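Local coordinates for protein glutathione transferase (Phanerochaete chrysosporium, PDB 4F0C) that binds oxidized glutathione disulfide in a pocket shared by the two subunits of its dimer and probably catalyses glutathione-dependent transfer reactions, at residues A[139-144]-A[183-188]; A[14-19]-A[174-179]; A[150-155]-A[195-200]. All blocks are in the same frame, centred on the assembly; numbering follows the deposited sequence.

How the contacts relate
From the N terminus, residues 14-19 come first and wait longest for their partner. Contact 2 closes the widest loop, 154 intervening residues, by bringing 14-19 of the thioredoxin-like domain against 174-179. Within that span lies helix 134-155, which supplies 139-144 to contact 1 and 150-155 to contact 3; their partners, 183-188 and 195-200, follow later, so each pair of contacts crosses along the chain. Helix 174-184 carries contacts 1 and 2, linked where Leu184 N meets Thr179 O, while Asn177 packs on Leu151 between contacts 2 and 3. Contact 2 thus joins the two domains, whereas contacts 1 and 3 join helices within the C-terminal domain, both near the second subunit.

Contact 1 (A[139-144]-A[183-188]); sequences RYQKEI and LLVKGY. With GDS (oxidized glutathione disulfide), chain B; SO4 (sulfate ion), chain E.
The ring of Tyr188 carries Gln141 on one face: Gln141 CB stands over the ring centre in a CH-pi contact, 4.2 Å from the centroid, and the Gln141 amide plane is inclined 37° to the ring. At the hydroxyl end Lys142 crosses at about a right angle, its CG 3.5 Å from Tyr188 OH, which is hydrogen-bonded to Glu138. Arg139 CG lies over the centre of one face of the Tyr140 ring. The Arg139 guanidinium meets its anions at its edge: NH2 bonds to OE8 of a carboxylate of a glutathione disulfide at 2.8 Å, while NH1 is shared between OE7 of the same carboxylate and a sulfate.

Because Gln141 CG is anti to the carbonyl carbon (chi1 -68°) and the chain runs on extended, its amide crosses the gap, where NE2 donates to Leu184 O at 2.9 Å, nearly straight and in the amide plane. That carbonyl belongs to the last turn of helix 174-184, which Val185 leaves through a type II turn closed by Tyr188 N to Val185 O, 3.0 Å. A leucine in place of Gln141 would probably leave the carbonyl of buried Leu184 without this donor. Beside this bond, Ile144 CD1 meets Leu184 CB at 3.6 Å, and Ile144 CG2 lies 3.9 Å from Val185 CG1.

Helix 134-155 therefore holds a helix end on one flank. On another, Arg139 reaches a disulfide that is also bound by His44 and Ser74 of the second subunit, an arrangement that joins the all-helical C-terminal domain of a glutathione transferase to a ligand site spanning the dimer interface.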
loop_
_atom_site.group_PDB
_atom_site.type_symbol
_atom_site.label_atom_id
_atom_site.label_comp_id
_atom_site.label_asym_id
_atom_site.label_seq_id
_atom_site.Cartn_x
_atom_site.Cartn_y
_atom_site.Cartn_z
ATOM N N ARG A 139 2.541 19.668 -4.547
ATOM C CA ARG A 139 3.208 18.446 -4.992
ATOM C C ARG A 139 2.243 17.262 -4.960
ATOM O O ARG A 139 2.206 16.438 -5.888
ATOM C CB ARG A 139 4.452 18.167 -4.110
ATOM C CG ARG A 139 4.856 16.665 -4.008
ATOM C CD ARG A 139 6.213 16.483 -3.252
ATOM N NE ARG A 139 6.530 15.076 -3.000
ATOM C CZ ARG A 139 7.069 14.236 -3.888
ATOM N NH1 ARG A 139 7.384 14.645 -5.105
ATOM N NH2 ARG A 139 7.292 12.965 -3.561
ATOM N N TYR A 140 1.453 17.172 -3.896
ATOM C CA TYR A 140 0.526 16.044 -3.740
ATOM C C TYR A 140 -0.778 16.236 -4.511
ATOM O O TYR A 140 -1.378 15.266 -4.946
ATOM C CB TYR A 140 0.301 15.757 -2.251
ATOM C CG TYR A 140 1.626 15.426 -1.615
ATOM C CD1 TYR A 140 2.239 14.204 -1.874
ATOM C CD2 TYR A 140 2.306 16.358 -0.824
ATOM C CE1 TYR A 140 3.479 13.897 -1.331
ATOM C CE2 TYR A 140 3.542 16.057 -0.285
ATOM C CZ TYR A 140 4.126 14.821 -0.550
ATOM O OH TYR A 140 5.359 14.497 -0.022
ATOM N N GLN A 141 -1.219 17.477 -4.692
ATOM C CA GLN A 141 -2.331 17.730 -5.614
ATOM C C GLN A 141 -1.977 17.305 -7.052
ATOM O O GLN A 141 -2.793 16.719 -7.776
ATOM C CB GLN A 141 -2.708 19.210 -5.575
ATOM C CG GLN A 141 -3.319 19.635 -4.231
ATOM C CD GLN A 141 -3.508 21.116 -4.176
ATOM O OE1 GLN A 141 -2.529 21.871 -4.240
ATOM N NE2 GLN A 141 -4.771 21.560 -4.122
ATOM N N LYS A 142 -0.756 17.604 -7.474
ATOM C CA LYS A 142 -0.308 17.140 -8.791
ATOM C C LYS A 142 -0.305 15.606 -8.868
ATOM O O LYS A 142 -0.654 15.028 -9.908
ATOM C CB LYS A 142 1.084 17.698 -9.107
ATOM C CG LYS A 142 1.058 19.157 -9.561
ATOM C CD LYS A 142 2.472 19.763 -9.581
ATOM C CE LYS A 142 2.473 21.125 -10.278
ATOM N NZ LYS A 142 3.742 21.846 -10.002
ATOM N N GLU A 143 0.080 14.946 -7.779
ATOM C CA GLU A 143 0.062 13.472 -7.735
ATOM C C GLU A 143 -1.368 12.932 -7.792
ATOM O O GLU A 143 -1.636 11.906 -8.414
ATOM C CB GLU A 143 0.782 12.923 -6.475
ATOM C CG GLU A 143 0.879 11.380 -6.433
ATOM C CD GLU A 143 1.770 10.771 -7.563
ATOM O OE1 GLU A 143 2.382 11.538 -8.330
ATOM O OE2 GLU A 143 1.834 9.535 -7.673
ATOM N N ILE A 144 -2.298 13.620 -7.139
ATOM C CA ILE A 144 -3.707 13.251 -7.310
ATOM C C ILE A 144 -4.113 13.255 -8.789
ATOM O O ILE A 144 -4.729 12.311 -9.259
ATOM C CB ILE A 144 -4.639 14.211 -6.502
ATOM C CG1 ILE A 144 -4.445 13.936 -5.006
ATOM C CG2 ILE A 144 -6.070 14.065 -6.973
ATOM C CD1 ILE A 144 -5.107 14.995 -4.062
ATOM N N LEU A 183 -12.622 18.166 -2.108
ATOM C CA LEU A 183 -11.799 18.935 -1.195
ATOM C C LEU A 183 -10.393 19.161 -1.754
ATOM O O LEU A 183 -10.015 20.298 -2.039
ATOM C CB LEU A 183 -11.738 18.268 0.173
ATOM C CG LEU A 183 -10.844 18.976 1.190
ATOM C CD1 LEU A 183 -11.442 20.332 1.575
ATOM C CD2 LEU A 183 -10.617 18.099 2.418
ATOM N N LEU A 184 -9.659 18.076 -1.969
ATOM C CA LEU A 184 -8.210 18.152 -2.196
ATOM C C LEU A 184 -7.803 18.873 -3.486
ATOM O O LEU A 184 -6.806 19.585 -3.496
ATOM C CB LEU A 184 -7.568 16.760 -2.125
ATOM C CG LEU A 184 -7.971 15.938 -0.890
ATOM C CD1 LEU A 184 -7.403 14.558 -0.989
ATOM C CD2 LEU A 184 -7.497 16.626 0.382
ATOM N N VAL A 185 -8.553 18.685 -4.570
ATOM C CA VAL A 185 -8.252 19.403 -5.809
ATOM C C VAL A 185 -9.429 20.222 -6.293
ATOM O O VAL A 185 -9.401 20.728 -7.395
ATOM C CB VAL A 185 -7.724 18.477 -6.945
ATOM C CG1 VAL A 185 -6.323 17.951 -6.590
ATOM C CG2 VAL A 185 -8.697 17.292 -7.223
ATOM N N LYS A 186 -10.452 20.390 -5.452
ATOM C CA LYS A 186 -11.555 21.280 -5.813
ATOM C C LYS A 186 -10.996 22.696 -5.892
ATOM O O LYS A 186 -10.381 23.176 -4.942
ATOM C CB LYS A 186 -12.680 21.213 -4.781
ATOM C CG LYS A 186 -13.840 22.164 -5.102
ATOM C CD LYS A 186 -14.989 21.959 -4.147
ATOM C CE LYS A 186 -16.100 22.968 -4.441
ATOM N NZ LYS A 186 -17.167 22.896 -3.406
ATOM N N GLY A 187 -11.189 23.344 -7.040
ATOM C CA GLY A 187 -10.666 24.667 -7.272
ATOM C C GLY A 187 -9.180 24.725 -7.569
ATOM O O GLY A 187 -8.606 25.805 -7.573
ATOM N N TYR A 188 -8.550 23.583 -7.829
ATOM C CA TYR A 188 -7.125 23.559 -8.128
ATOM C C TYR A 188 -6.849 23.636 -9.628
ATOM O O TYR A 188 -7.141 22.694 -10.372
ATOM C CB TYR A 188 -6.451 22.301 -7.568
ATOM C CG TYR A 188 -5.004 22.210 -7.979
ATOM C CD1 TYR A 188 -4.070 23.123 -7.506
ATOM C CD2 TYR A 188 -4.565 21.212 -8.840
ATOM C CE1 TYR A 188 -2.741 23.047 -7.886
ATOM C CE2 TYR A 188 -3.241 21.131 -9.225
ATOM C CZ TYR A 188 -2.339 22.049 -8.745
ATOM O OH TYR A 188 -1.031 21.975 -9.144
HETATM N N1 GDS B . 3.787 1.055 -4.666
HETATM C CA1 GDS B . 4.765 0.885 -5.806
HETATM C C1 GDS B . 5.501 -0.511 -5.725
HETATM O OE1 GDS B . 5.761 -1.003 -4.585
HETATM O OE2 GDS B . 5.723 -1.098 -6.821
HETATM C CB1 GDS B . 5.846 2.023 -5.825
HETATM C CG1 GDS B . 6.833 1.836 -7.000
HETATM C CD1 GDS B . 7.731 3.030 -7.075
HETATM O O1 GDS B . 7.703 3.976 -6.303
HETATM N N2 GDS B . 8.636 2.982 -8.115
HETATM C CA2 GDS B . 9.585 4.086 -8.365
HETATM C C2 GDS B . 9.359 4.663 -9.741
HETATM O O2 GDS B . 9.158 3.909 -10.697
HETATM C CB2 GDS B . 11.042 3.568 -8.381
HETATM S SG2 GDS B . 11.562 3.140 -6.704
HETATM N N3 GDS B . 9.474 6.001 -9.868
HETATM C CA3 GDS B . 9.314 6.600 -11.163
HETATM C C3 GDS B . 8.403 7.820 -11.088
HETATM O OE3 GDS B . 8.363 8.583 -12.079
HETATM O OE4 GDS B . 7.716 7.914 -10.055
HETATM N N4 GDS B . 7.986 5.220 -3.745
HETATM C CA4 GDS B . 6.997 5.148 -2.661
HETATM C C4 GDS B . 6.739 3.647 -2.332
HETATM O OE5 GDS B . 7.683 2.829 -2.486
HETATM O OE6 GDS B . 5.594 3.376 -1.920
HETATM C C5 GDS B . 8.898 6.245 -3.799
HETATM O O5 GDS B . 8.959 7.149 -2.965
HETATM C CA5 GDS B . 9.903 6.241 -4.943
HETATM N N5 GDS B . 10.325 7.632 -5.272
HETATM C CB5 GDS B . 11.106 5.401 -4.501
HETATM S SG5 GDS B . 12.198 5.037 -5.928
HETATM C CA6 GDS B . 8.325 10.299 -7.713
HETATM C C6 GDS B . 8.027 11.410 -6.627
HETATM O OE7 GDS B . 7.585 12.514 -7.011
HETATM O OE8 GDS B . 8.243 11.102 -5.435
HETATM N N6 GDS B . 7.591 10.590 -8.945
HETATM C CB6 GDS B . 9.868 10.264 -7.924
HETATM C CG6 GDS B . 10.613 9.575 -6.770
HETATM C CD6 GDS B . 10.119 8.147 -6.574
HETATM O O6 GDS B . 9.604 7.438 -7.446
HETATM S S SO4 E . 6.908 17.775 -7.595
HETATM O O1 SO4 E . 7.835 17.364 -8.661
HETATM O O2 SO4 E . 7.346 17.161 -6.345
HETATM O O3 SO4 E . 6.914 19.224 -7.420
HETATM O O4 SO4 E . 5.554 17.361 -7.950
#

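Contact 2 (A[14-19]-A[174-179]); sequences VGPNGW and VIWNAT. With GDS (oxidized glutathione disulfide), chain C.
Pro16 and Ile175 bring the two backbones closest, with their CA atoms 5.9 Å apart, where a loop running into helix 18-28 lies against the first turns of helix 174-184. Trp19 N bonds back to Pro16 O, and the same carbonyl oxygen rests 3.4 Å from Ile175 CG2. Gly15 passes so near the disulfide of the bound oxidized glutathione that a beta carbon there would clash with SG2.

Pro16 is the wedge between the segments. Its CG sits above one face of the Trp176 indole, 3.6 Å from the centroid of the six-membered ring, a CH-pi contact; its CB also touches Ile175 CG1 at 3.8 Å. Ile175 sends CG1 anti to its own backbone nitrogen (chi1 -168°), which carries this branch to both Pro16 and Trp19 CB. Leu217 of helix 211-227 also packs on Ile175.

At the indole's edge, Trp176 NE1 donates to Asn17 OD1 at 2.9 Å. The acceptor lies in the ring plane, yet the donor stands 42° out of the Asn17 carbonyl plane, and the amide and indole planes are 56° apart. With OD1 engaged by Trp176, the amide is fixed in rotation and presents Asn17 ND2 to OE5 of the glutathione disulfide, a glycyl carboxylate oxygen, at 2.7 Å. Trp176 thus positions Asn17 and also lines the pocket itself, its CH2 3.6 Å from CB5 of the ligand.

The result is characteristic of the domain interface of glutathione transferases: the loop after the first strand of the thioredoxin-like domain meets a helix of the C-terminal domain, and together they line the glutathione pocket beside the ligand's sulfurs.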
loop_
_atom_site.group_PDB
_atom_site.type_symbol
_atom_site.label_atom_id
_atom_site.label_comp_id
_atom_site.label_asym_id
_atom_site.label_seq_id
_atom_site.Cartn_x
_atom_site.Cartn_y
_atom_site.Cartn_z
ATOM N N VAL A 14 -13.990 11.408 10.352
ATOM C CA VAL A 14 -13.397 12.272 9.331
ATOM C C VAL A 14 -12.454 11.505 8.394
ATOM O O VAL A 14 -12.507 11.685 7.177
ATOM C CB VAL A 14 -12.621 13.445 9.957
ATOM C CG1 VAL A 14 -11.991 14.306 8.850
ATOM C CG2 VAL A 14 -13.551 14.293 10.835
ATOM N N GLY A 15 -11.595 10.662 8.957
ATOM C CA GLY A 15 -10.584 9.965 8.157
ATOM C C GLY A 15 -11.217 9.023 7.139
ATOM O O GLY A 15 -12.213 8.360 7.434
ATOM N N PRO A 16 -10.650 8.959 5.925
ATOM C CA PRO A 16 -11.372 8.197 4.885
ATOM C C PRO A 16 -11.335 6.696 5.044
ATOM O O PRO A 16 -12.298 6.028 4.677
ATOM C CB PRO A 16 -10.629 8.611 3.587
ATOM C CG PRO A 16 -10.168 10.012 3.899
ATOM C CD PRO A 16 -9.686 9.902 5.339
ATOM N N ASN A 17 -10.237 6.135 5.566
ATOM C CA ASN A 17 -9.951 4.735 5.274
ATOM C C ASN A 17 -10.932 3.676 5.787
ATOM O O ASN A 17 -11.168 2.671 5.116
ATOM C CB ASN A 17 -8.519 4.401 5.705
ATOM C CG ASN A 17 -7.509 5.029 4.785
ATOM O OD1 ASN A 17 -7.575 4.823 3.576
ATOM N ND2 ASN A 17 -6.646 5.861 5.322
ATOM N N GLY A 18 -11.491 3.866 6.974
ATOM C CA GLY A 18 -12.426 2.856 7.452
ATOM C C GLY A 18 -13.690 2.763 6.605
ATOM O O GLY A 18 -14.407 1.757 6.655
ATOM N N TRP A 19 -13.985 3.816 5.845
ATOM C CA TRP A 19 -15.249 3.863 5.074
ATOM C C TRP A 19 -15.251 2.895 3.894
ATOM O O TRP A 19 -16.314 2.493 3.436
ATOM C CB TRP A 19 -15.587 5.318 4.653
ATOM C CG TRP A 19 -15.870 6.103 5.912
ATOM C CD1 TRP A 19 -15.001 6.939 6.589
ATOM C CD2 TRP A 19 -17.061 6.013 6.727
ATOM N NE1 TRP A 19 -15.606 7.399 7.745
ATOM C CE2 TRP A 19 -16.864 6.853 7.850
ATOM C CE3 TRP A 19 -18.285 5.341 6.593
ATOM C CZ2 TRP A 19 -17.837 7.006 8.857
ATOM C CZ3 TRP A 19 -19.260 5.507 7.601
ATOM C CH2 TRP A 19 -19.016 6.321 8.716
ATOM N N VAL A 174 -12.989 4.502 -3.818
ATOM C CA VAL A 174 -14.098 5.451 -3.814
ATOM C C VAL A 174 -13.903 6.571 -2.796
ATOM O O VAL A 174 -14.028 7.747 -3.146
ATOM C CB VAL A 174 -15.455 4.739 -3.572
ATOM C CG1 VAL A 174 -16.564 5.782 -3.369
ATOM C CG2 VAL A 174 -15.778 3.845 -4.780
ATOM N N ILE A 175 -13.600 6.221 -1.540
ATOM C CA ILE A 175 -13.639 7.254 -0.485
ATOM C C ILE A 175 -12.576 8.352 -0.693
ATOM O O ILE A 175 -12.898 9.547 -0.593
ATOM C CB ILE A 175 -13.639 6.683 0.961
ATOM C CG1 ILE A 175 -13.986 7.785 1.981
ATOM C CG2 ILE A 175 -12.298 5.983 1.299
ATOM C CD1 ILE A 175 -15.455 8.261 1.940
ATOM N N TRP A 176 -11.346 7.964 -1.048
ATOM C CA TRP A 176 -10.322 8.978 -1.315
ATOM C C TRP A 176 -10.609 9.782 -2.583
ATOM O O TRP A 176 -10.268 10.971 -2.657
ATOM C CB TRP A 176 -8.926 8.366 -1.390
ATOM C CG TRP A 176 -8.281 8.144 -0.038
ATOM C CD1 TRP A 176 -8.059 6.937 0.584
ATOM C CD2 TRP A 176 -7.771 9.155 0.852
ATOM N NE1 TRP A 176 -7.450 7.147 1.795
ATOM C CE2 TRP A 176 -7.248 8.491 1.978
ATOM C CE3 TRP A 176 -7.681 10.558 0.786
ATOM C CZ2 TRP A 176 -6.666 9.175 3.048
ATOM C CZ3 TRP A 176 -7.101 11.242 1.850
ATOM C CH2 TRP A 176 -6.599 10.553 2.962
ATOM N N ASN A 177 -11.212 9.155 -3.589
ATOM C CA ASN A 177 -11.574 9.933 -4.794
ATOM C C ASN A 177 -12.632 10.965 -4.485
ATOM O O ASN A 177 -12.591 12.086 -4.998
ATOM C CB ASN A 177 -12.001 9.039 -5.974
ATOM C CG ASN A 177 -10.808 8.401 -6.674
ATOM O OD1 ASN A 177 -9.673 8.887 -6.560
ATOM N ND2 ASN A 177 -11.054 7.329 -7.420
ATOM N N ALA A 178 -13.579 10.601 -3.624
ATOM C CA ALA A 178 -14.639 11.540 -3.266
ATOM C C ALA A 178 -14.023 12.718 -2.504
ATOM O O ALA A 178 -14.368 13.870 -2.736
ATOM C CB ALA A 178 -15.731 10.836 -2.403
ATOM N N THR A 179 -13.130 12.395 -1.568
ATOM C CA THR A 179 -12.381 13.388 -0.804
ATOM C C THR A 179 -11.572 14.321 -1.738
ATOM O O THR A 179 -11.559 15.541 -1.563
ATOM C CB THR A 179 -11.416 12.635 0.148
ATOM O OG1 THR A 179 -12.175 11.743 0.994
ATOM C CG2 THR A 179 -10.629 13.596 0.982
HETATM N N1 GDS C . -2.725 2.041 5.063
HETATM C CA1 GDS C . -3.692 2.245 6.207
HETATM C C1 GDS C . -5.113 1.642 5.869
HETATM O OE1 GDS C . -5.529 1.680 4.673
HETATM O OE2 GDS C . -5.729 1.080 6.820
HETATM C CB1 GDS C . -3.862 3.763 6.566
HETATM C CG1 GDS C . -4.849 3.952 7.742
HETATM C CD1 GDS C . -4.844 5.390 8.153
HETATM O O1 GDS C . -4.191 6.269 7.617
HETATM N N2 GDS C . -5.672 5.666 9.223
HETATM C CA2 GDS C . -5.776 7.026 9.788
HETATM C C2 GDS C . -5.355 7.019 11.238
HETATM O O2 GDS C . -5.726 6.105 11.981
HETATM C CB2 GDS C . -7.246 7.507 9.801
HETATM S SG2 GDS C . -7.787 7.874 8.116
HETATM N N3 GDS C . -4.647 8.082 11.673
HETATM C CA3 GDS C . -4.258 8.150 13.054
HETATM C C3 GDS C . -2.792 8.548 13.186
HETATM O OE3 GDS C . -2.376 8.882 14.316
HETATM O OE4 GDS C . -2.111 8.437 12.150
HETATM N N4 GDS C . -3.465 7.969 5.436
HETATM C CA4 GDS C . -2.640 7.561 4.290
HETATM C C4 GDS C . -3.318 6.334 3.612
HETATM O OE5 GDS C . -4.573 6.244 3.649
HETATM O OE6 GDS C . -2.542 5.527 3.061
HETATM C C5 GDS C . -3.573 9.291 5.790
HETATM O O5 GDS C . -3.009 10.207 5.189
HETATM C CA5 GDS C . -4.460 9.637 6.979
HETATM N N5 GDS C . -3.979 10.881 7.644
HETATM C CB5 GDS C . -5.887 9.823 6.452
HETATM S SG5 GDS C . -7.084 9.882 7.841
HETATM C CA6 GDS C . -0.970 11.157 10.463
HETATM C C6 GDS C . 0.022 12.071 9.636
HETATM O OE7 GDS C . 1.010 12.560 10.224
HETATM O OE8 GDS C . -0.244 12.235 8.426
HETATM N N6 GDS C . -0.308 10.657 11.667
HETATM C CB6 GDS C . -2.232 12.015 10.779
HETATM C CG6 GDS C . -3.149 12.200 9.560
HETATM C CD6 GDS C . -3.605 10.856 9.009
HETATM O O6 GDS C . -3.693 9.806 9.657
#

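Contact 3 (A[150-155]-A[195-200]); sequences VLESVL and KDFPSV
Glu152 closes its carboxylate over the first turn of helix 198-209. OE1 accepts from Val200 N at 3.1 Å in a nearly straight bond of 167°, and OE2 takes Ser199 N, also at 3.1 Å, through its syn lone pair. A second donor reaches OE2: Ser199 OG, 2.8 Å away, comes from well above the carboxylate plane. With CG anti to the backbone N and a bend at chi2 of 69°, the side chain turns off its own helix and brings both oxygens to the neighbouring one.

Around this grip the packing is close. Pro198 CD lies 3.6 Å from Glu152 OE2, while the edge of the Phe197 ring faces Glu152 CB, its CD1 4.2 Å away; Phe148 meets the same ring edge to face. Farther in, Val200 CG2 fits against Leu151 CB at 3.7 Å, and Leu155 CB meets Ser199 CB at 3.9 Å. Trp203, one turn along helix 198-209, packs on both leucines.

Phe197 occupies the N-cap position without a polar side chain, and an acid borrowed from helix 134-155 satisfies amides of the first turn instead. Three donors at the positive end of a helix would probably stabilise the carboxylate in its charged form, so the contact joins two helices through electrostatics as well as apolar burial.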
loop_
_atom_site.group_PDB
_atom_site.type_symbol
_atom_site.label_atom_id
_atom_site.label_comp_id
_atom_site.label_asym_id
_atom_site.label_seq_id
_atom_site.Cartn_x
_atom_site.Cartn_y
_atom_site.Cartn_z
ATOM N N VAL A 150 -3.867 8.088 -14.630
ATOM C CA VAL A 150 -3.645 6.642 -14.719
ATOM C C VAL A 150 -4.991 5.897 -14.786
ATOM O O VAL A 150 -5.215 5.032 -15.669
ATOM C CB VAL A 150 -2.781 6.132 -13.530
ATOM C CG1 VAL A 150 -2.770 4.563 -13.484
ATOM C CG2 VAL A 150 -1.340 6.698 -13.615
ATOM N N LEU A 151 -5.890 6.231 -13.868
ATOM C CA LEU A 151 -7.223 5.600 -13.839
ATOM C C LEU A 151 -7.975 5.899 -15.140
ATOM O O LEU A 151 -8.626 5.028 -15.707
ATOM C CB LEU A 151 -8.029 6.072 -12.616
ATOM C CG LEU A 151 -7.491 5.549 -11.273
ATOM C CD1 LEU A 151 -8.163 6.305 -10.111
ATOM C CD2 LEU A 151 -7.712 4.033 -11.159
ATOM N N GLU A 152 -7.833 7.122 -15.638
ATOM C CA GLU A 152 -8.461 7.510 -16.905
ATOM C C GLU A 152 -7.978 6.649 -18.072
ATOM O O GLU A 152 -8.778 6.218 -18.913
ATOM C CB GLU A 152 -8.174 8.981 -17.205
ATOM C CG GLU A 152 -8.866 9.522 -18.480
ATOM C CD GLU A 152 -10.367 9.634 -18.352
ATOM O OE1 GLU A 152 -10.878 9.763 -17.225
ATOM O OE2 GLU A 152 -11.053 9.596 -19.391
ATOM N N SER A 153 -6.669 6.400 -18.106
ATOM C CA SER A 153 -6.044 5.645 -19.188
ATOM C C SER A 153 -6.581 4.220 -19.279
ATOM O O SER A 153 -6.615 3.653 -20.368
ATOM C CB SER A 153 -4.506 5.625 -19.071
ATOM O OG SER A 153 -4.059 4.756 -18.018
ATOM N N VAL A 154 -7.013 3.646 -18.158
ATOM C CA VAL A 154 -7.600 2.299 -18.228
ATOM C C VAL A 154 -9.130 2.294 -18.289
ATOM O O VAL A 154 -9.700 1.490 -19.029
ATOM C CB VAL A 154 -7.089 1.312 -17.099
ATOM C CG1 VAL A 154 -5.577 1.345 -16.993
ATOM C CG2 VAL A 154 -7.711 1.612 -15.757
ATOM N N LEU A 155 -9.787 3.183 -17.539
ATOM C CA LEU A 155 -11.261 3.195 -17.486
ATOM C C LEU A 155 -11.903 3.693 -18.778
ATOM O O LEU A 155 -13.116 3.555 -18.979
ATOM C CB LEU A 155 -11.748 4.013 -16.282
ATOM C CG LEU A 155 -11.369 3.323 -14.952
ATOM C CD1 LEU A 155 -11.561 4.291 -13.804
ATOM C CD2 LEU A 155 -12.225 2.071 -14.757
ATOM N N LYS A 195 -14.980 17.033 -16.957
ATOM C CA LYS A 195 -14.252 17.485 -18.146
ATOM C C LYS A 195 -12.847 16.909 -18.228
ATOM O O LYS A 195 -12.378 16.509 -19.309
ATOM C CB LYS A 195 -14.181 19.030 -18.211
ATOM C CG LYS A 195 -15.461 19.672 -18.640
ATOM C CD LYS A 195 -15.348 21.191 -18.652
ATOM C CE LYS A 195 -16.683 21.796 -19.074
ATOM N NZ LYS A 195 -16.655 23.269 -19.052
ATOM N N ASP A 196 -12.164 16.880 -17.086
ATOM C CA ASP A 196 -10.755 16.561 -17.060
ATOM C C ASP A 196 -10.499 15.057 -17.057
ATOM O O ASP A 196 -9.473 14.601 -17.575
ATOM C CB ASP A 196 -10.061 17.205 -15.845
ATOM C CG ASP A 196 -10.092 18.735 -15.874
ATOM O OD1 ASP A 196 -10.375 19.327 -16.938
ATOM O OD2 ASP A 196 -9.825 19.353 -14.820
ATOM N N PHE A 197 -11.398 14.291 -16.424
ATOM C CA PHE A 197 -11.243 12.843 -16.329
ATOM C C PHE A 197 -12.585 12.152 -16.519
ATOM O O PHE A 197 -13.134 11.610 -15.552
ATOM C CB PHE A 197 -10.632 12.486 -14.963
ATOM C CG PHE A 197 -9.308 13.184 -14.721
ATOM C CD1 PHE A 197 -8.150 12.698 -15.299
ATOM C CD2 PHE A 197 -9.234 14.339 -13.953
ATOM C CE1 PHE A 197 -6.915 13.351 -15.103
ATOM C CE2 PHE A 197 -8.008 15.001 -13.754
ATOM C CZ PHE A 197 -6.856 14.502 -14.331
ATOM N N PRO A 198 -13.116 12.177 -17.760
ATOM C CA PRO A 198 -14.506 11.750 -17.950
ATOM C C PRO A 198 -14.756 10.267 -17.663
ATOM O O PRO A 198 -15.823 9.938 -17.162
ATOM C CB PRO A 198 -14.811 12.109 -19.417
ATOM C CG PRO A 198 -13.490 12.345 -20.052
ATOM C CD PRO A 198 -12.548 12.794 -18.972
ATOM N N SER A 199 -13.802 9.395 -17.983
ATOM C CA SER A 199 -13.947 7.976 -17.657
ATOM C C SER A 199 -13.899 7.738 -16.144
ATOM O O SER A 199 -14.671 6.915 -15.597
ATOM C CB SER A 199 -12.848 7.157 -18.348
ATOM O OG SER A 199 -12.860 7.439 -19.750
ATOM N N VAL A 200 -12.964 8.399 -15.461
ATOM C CA VAL A 200 -12.917 8.289 -14.002
ATOM C C VAL A 200 -14.222 8.827 -13.410
ATOM O O VAL A 200 -14.754 8.257 -12.453
ATOM C CB VAL A 200 -11.698 9.034 -13.391
ATOM C CG1 VAL A 200 -11.641 8.794 -11.866
ATOM C CG2 VAL A 200 -10.385 8.539 -14.066
#